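Local coordinates for [Ribosomal protein bS18]-alanine N-acetyltransferase (Escherichia coli O157:H7, PDB 5ISV) that probably transfers the acetyl group of acetyl-CoA to the N-terminal alanine of ribosomal protein bS18, as a GNAT-fold acetyltransferase of the RimI subfamily, at residues 53-58 / 67-72; 99-104 / 139-144. All coordinates share one frame; numbering follows the deposited sequence.

Interaction 1 (53-58 / 67-72); sequences AFAITQ and FNIAVD
Ile-56 O takes two backbone N-H groups of the facing strand: Phe-67 N at 2.8 Å and, through a weak bond, Asn-68 N at 3.4 Å. Two residues set against one make this a classic beta bulge in the antiparallel hairpin of strands 50-60 and 63-71. Beyond it the pairing is regular, with Ile-56 N giving a nearly straight bond to Asn-68 O and Phe-54 exchanging two bonds with Ala-70.

On the Phe-54/Ile-56 side of the sheet, the Phe-54 ring leans over the partner strand because CG sits between the backbone N and the carbonyl carbon (chi1 64°). Its CE2 rests 3.7 Å from Ala-70 CB, and its edge meets Asn-68 ND2, 3.8 Å from CE1 and in the ring plane; amide and ring stand 82° apart. Glu-19 of helix 12-22 accepts a hydrogen bond from that amide nitrogen, and Phe-32 adds an edge-to-face ring. On the opposite face, Ala-53 CB touches Val-71 CG2 at 3.6 Å, and Leu-84 of helix 80-94 packs on Ala-53 and Ala-55.

Past the bulge, Gln-58 approaches the Phe-67 ring obliquely, OE1 lying 3.7 Å from CZ, with planes 43° apart. Backbone bonds to 54-56 hold one side of the strand carrying residues 69-71 in register, consistent with a fixed backbone at the predicted acetyl-CoA site.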
# COMPACT_ATOMS: atom_id res chain seq x y z
N ALA A 53 4.89 10.78 -1.25
CA ALA A 53 4.58 9.36 -0.95
C ALA A 53 3.91 8.73 -2.17
O ALA A 53 3.35 9.40 -3.02
CB ALA A 53 3.69 9.29 0.28
N PHE A 54 3.97 7.39 -2.22
CA PHE A 54 3.23 6.66 -3.26
C PHE A 54 2.76 5.31 -2.69
O PHE A 54 3.29 4.86 -1.70
CB PHE A 54 4.13 6.38 -4.49
CG PHE A 54 5.28 5.47 -4.21
CD1 PHE A 54 5.10 4.07 -4.22
CD2 PHE A 54 6.53 5.94 -3.89
CE1 PHE A 54 6.14 3.26 -3.89
CE2 PHE A 54 7.57 5.12 -3.59
CZ PHE A 54 7.38 3.75 -3.59
N ALA A 55 1.73 4.79 -3.37
CA ALA A 55 1.18 3.45 -3.00
C ALA A 55 0.88 2.72 -4.30
O ALA A 55 0.18 3.20 -5.16
CB ALA A 55 -0.06 3.60 -2.18
N ILE A 56 1.37 1.48 -4.37
CA ILE A 56 1.23 0.61 -5.57
C ILE A 56 0.31 -0.55 -5.16
O ILE A 56 0.66 -1.33 -4.26
CB ILE A 56 2.60 0.07 -5.96
CG1 ILE A 56 3.68 1.10 -6.13
CG2 ILE A 56 2.50 -0.82 -7.22
CD1 ILE A 56 3.40 2.11 -7.19
N THR A 57 -0.82 -0.66 -5.86
CA THR A 57 -1.84 -1.65 -5.50
C THR A 57 -2.35 -2.34 -6.74
O THR A 57 -2.69 -1.69 -7.71
CB THR A 57 -3.03 -0.97 -4.79
OG1 THR A 57 -2.57 -0.29 -3.63
CG2 THR A 57 -4.13 -1.97 -4.36
N GLN A 58 -2.38 -3.71 -6.71
CA GLN A 58 -2.94 -4.46 -7.82
C GLN A 58 -4.35 -4.84 -7.40
O GLN A 58 -4.54 -5.27 -6.26
CB GLN A 58 -2.08 -5.75 -8.02
CG GLN A 58 -2.23 -6.46 -9.33
CD GLN A 58 -1.45 -7.79 -9.26
OE1 GLN A 58 -0.27 -7.86 -9.59
NE2 GLN A 58 -2.05 -8.72 -8.60
N PHE A 67 1.24 -3.77 -3.04
CA PHE A 67 2.56 -4.27 -3.38
C PHE A 67 3.66 -3.44 -2.71
O PHE A 67 4.74 -3.97 -2.44
CB PHE A 67 2.76 -4.38 -4.89
CG PHE A 67 2.36 -5.74 -5.45
CD1 PHE A 67 1.02 -6.11 -5.51
CD2 PHE A 67 3.33 -6.65 -5.83
CE1 PHE A 67 0.63 -7.38 -5.95
CE2 PHE A 67 2.96 -7.90 -6.33
CZ PHE A 67 1.61 -8.25 -6.40
N ASN A 68 3.43 -2.11 -2.50
CA ASN A 68 4.45 -1.27 -1.93
C ASN A 68 3.83 0.07 -1.55
O ASN A 68 2.93 0.51 -2.21
CB ASN A 68 5.56 -1.03 -2.95
CG ASN A 68 6.85 -0.52 -2.32
OD1 ASN A 68 6.99 -0.47 -1.11
ND2 ASN A 68 7.80 -0.13 -3.15
N ILE A 69 4.37 0.63 -0.48
CA ILE A 69 4.02 2.02 -0.09
C ILE A 69 5.26 2.58 0.52
O ILE A 69 6.01 1.90 1.18
CB ILE A 69 2.82 2.03 0.88
CG1 ILE A 69 2.34 3.47 1.20
CG2 ILE A 69 3.13 1.23 2.16
CD1 ILE A 69 0.98 3.54 1.89
N ALA A 70 5.48 3.89 0.29
CA ALA A 70 6.63 4.60 0.89
C ALA A 70 6.30 6.05 1.06
O ALA A 70 5.54 6.63 0.29
CB ALA A 70 7.91 4.48 0.05
N VAL A 71 6.89 6.59 2.12
CA VAL A 71 6.88 8.06 2.36
C VAL A 71 8.33 8.53 2.38
O VAL A 71 9.17 7.96 3.06
CB VAL A 71 6.14 8.44 3.66
CG1 VAL A 71 6.31 9.93 3.97
CG2 VAL A 71 4.65 8.16 3.55
N ASP A 72 8.60 9.62 1.65
CA ASP A 72 9.93 10.17 1.62
C ASP A 72 10.37 10.58 3.04
O ASP A 72 9.55 11.12 3.78
CB ASP A 72 9.95 11.38 0.69
CG ASP A 72 11.32 11.93 0.50
OD1 ASP A 72 11.85 12.61 1.41
OD2 ASP A 72 11.91 11.58 -0.54

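Interaction 2 (99-104 / 139-144); sequences TLWLEV and AIIMAL
Leu-100 O accepts the N-H of Leu-144 at 2.8 Å in its carbonyl plane, and Ala-143 CA adds a C-H...O contact to the same oxygen at 3.4 Å. This is one end of the antiparallel pairing between strands 99-105 and 136-145 in the C-terminal half of the GNAT sheet. Leu-100/Leu-144, Leu-102/Met-142 and Val-104/Ile-140 are hydrogen-bonded pairs, each joined by two backbone bonds; Trp-101/Ala-143 and Glu-103/Ile-141 alternate with them as non-hydrogen-bonded pairs.

The side chains of the hydrogen-bonded pairs share one face of the sheet. There Leu-102 and Met-142 run side by side in the same direction, with Leu-102 CD1 3.9 Å from Met-142 CB. Met-142 SD lies 4.0 Å from Val-104 CG1. Helix 80-94 covers Leu-100 and Leu-144, while Phe-120 packs on Leu-102 and Leu-144.

On the opposite face, that of Trp-101 and Glu-103, Trp-101 lays its six-membered ring over Ala-143. The methyl CB is 3.8 Å from the ring centroid and 13° off the normal, a CH-pi contact. Ile-141 CG2 meets the same ring at its edge, near CE3. Next along this face, Glu-103, predicted to be the proton acceptor, lies alongside Ile-141 with its chain extended beyond CG. Its OE2 forms a salt bridge with Arg-126 of strand 121-129, a residue that the Ile-141 side chain also touches; Ile-141 and Arg-126 probably fix the position of the carboxylate between them. Ile-141 CG1 stands anti to its own carbonyl carbon (chi1 -68°), and a further turn at chi2 (44°) brings CD1 to 3.5 Å from both Glu-103 CG and Glu-103 OE2.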
# COMPACT_ATOMS: atom_id res chain seq x y z
N THR A 99 -11.81 -6.88 -0.21
CA THR A 99 -10.71 -6.88 0.75
C THR A 99 -9.51 -6.18 0.16
O THR A 99 -9.40 -6.07 -1.07
CB THR A 99 -10.27 -8.32 1.12
OG1 THR A 99 -9.94 -9.02 -0.08
CG2 THR A 99 -11.37 -9.07 1.87
N LEU A 100 -8.68 -5.66 1.07
CA LEU A 100 -7.34 -5.18 0.76
C LEU A 100 -6.34 -5.98 1.62
O LEU A 100 -6.46 -6.04 2.84
CB LEU A 100 -7.23 -3.67 1.05
CG LEU A 100 -5.85 -3.05 0.99
CD1 LEU A 100 -5.25 -3.14 -0.43
CD2 LEU A 100 -5.94 -1.57 1.36
N TRP A 101 -5.31 -6.49 0.98
CA TRP A 101 -4.25 -7.29 1.61
C TRP A 101 -2.91 -6.57 1.52
O TRP A 101 -2.64 -5.86 0.56
CB TRP A 101 -4.07 -8.62 0.81
CG TRP A 101 -5.26 -9.45 0.80
CD1 TRP A 101 -6.35 -9.34 -0.02
CD2 TRP A 101 -5.52 -10.54 1.68
NE1 TRP A 101 -7.28 -10.28 0.32
CE2 TRP A 101 -6.80 -11.03 1.37
CE3 TRP A 101 -4.81 -11.14 2.73
CZ2 TRP A 101 -7.36 -12.14 2.03
CZ3 TRP A 101 -5.38 -12.25 3.40
CH2 TRP A 101 -6.64 -12.72 3.05
N LEU A 102 -2.07 -6.79 2.50
CA LEU A 102 -0.68 -6.30 2.46
C LEU A 102 0.22 -7.22 3.24
O LEU A 102 -0.25 -8.09 3.98
CB LEU A 102 -0.54 -4.85 3.01
CG LEU A 102 -0.94 -4.61 4.47
CD1 LEU A 102 0.13 -5.00 5.49
CD2 LEU A 102 -1.28 -3.13 4.67
N GLU A 103 1.52 -7.03 3.07
CA GLU A 103 2.53 -7.80 3.77
C GLU A 103 3.49 -6.81 4.44
O GLU A 103 3.84 -5.78 3.81
CB GLU A 103 3.30 -8.62 2.73
CG GLU A 103 3.52 -10.03 3.08
CD GLU A 103 3.95 -10.88 1.89
OE1 GLU A 103 4.58 -10.36 0.96
OE2 GLU A 103 3.65 -12.08 1.90
N VAL A 104 3.88 -7.07 5.67
CA VAL A 104 4.75 -6.17 6.41
C VAL A 104 5.78 -6.95 7.19
O VAL A 104 5.48 -7.99 7.78
CB VAL A 104 3.90 -5.21 7.31
CG1 VAL A 104 2.99 -5.96 8.24
CG2 VAL A 104 4.77 -4.25 8.12
N ALA A 139 7.30 -12.24 7.75
CA ALA A 139 6.30 -11.38 7.12
C ALA A 139 4.97 -11.58 7.82
O ALA A 139 4.63 -12.70 8.22
CB ALA A 139 6.15 -11.73 5.66
N ILE A 140 4.25 -10.50 8.06
CA ILE A 140 2.89 -10.57 8.58
C ILE A 140 2.01 -10.23 7.42
O ILE A 140 2.18 -9.14 6.82
CB ILE A 140 2.61 -9.57 9.73
CG1 ILE A 140 3.69 -9.64 10.82
CG2 ILE A 140 1.22 -9.78 10.30
CD1 ILE A 140 3.83 -10.99 11.48
N ILE A 141 1.06 -11.07 7.08
CA ILE A 141 0.07 -10.81 6.05
C ILE A 141 -1.13 -10.26 6.80
O ILE A 141 -1.63 -10.86 7.74
CB ILE A 141 -0.32 -12.09 5.27
CG1 ILE A 141 0.85 -12.55 4.43
CG2 ILE A 141 -1.45 -11.79 4.30
CD1 ILE A 141 2.21 -12.56 5.07
N MET A 142 -1.57 -9.07 6.39
CA MET A 142 -2.74 -8.44 6.97
C MET A 142 -3.85 -8.25 5.94
O MET A 142 -3.58 -7.99 4.74
CB MET A 142 -2.35 -7.10 7.64
CG MET A 142 -1.13 -7.20 8.53
SD MET A 142 -0.82 -5.70 9.48
CE MET A 142 -2.06 -5.87 10.73
N ALA A 143 -5.09 -8.31 6.42
CA ALA A 143 -6.28 -8.14 5.57
C ALA A 143 -7.26 -7.12 6.17
O ALA A 143 -7.51 -7.11 7.36
CB ALA A 143 -6.98 -9.50 5.38
N LEU A 144 -7.81 -6.28 5.30
CA LEU A 144 -8.83 -5.33 5.65
C LEU A 144 -10.10 -5.62 4.84
O LEU A 144 -10.11 -5.48 3.63
CB LEU A 144 -8.34 -3.94 5.36
CG LEU A 144 -9.42 -2.86 5.56
CD1 LEU A 144 -9.83 -2.71 7.01
CD2 LEU A 144 -8.92 -1.51 5.04

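Overall arrangement
From the N terminus, the chain first lays down strand 2-6, helices 12-22 and 29-34 and strand 43-47. Interaction 1 then closes a tight hairpin, with eight residues between 53-58 and 67-72. Helix 80-94 follows and leads into strand 99-105, which lies parallel to 63-71 and next to it in the sheet. Interaction 2 closes a longer excursion through helix 109-117 and strand 121-129 before 139-144 returns beside 99-104. The two contacts are therefore in series, neither nested nor crossed. Together they span four neighbouring strands of the mixed sheet (50-60, 63-71, 99-105, 136-145), bringing the predicted cofactor-binding strand and the predicted proton acceptor into one framework; Thr-57 CG2 packs on Leu-100 CD1 between them.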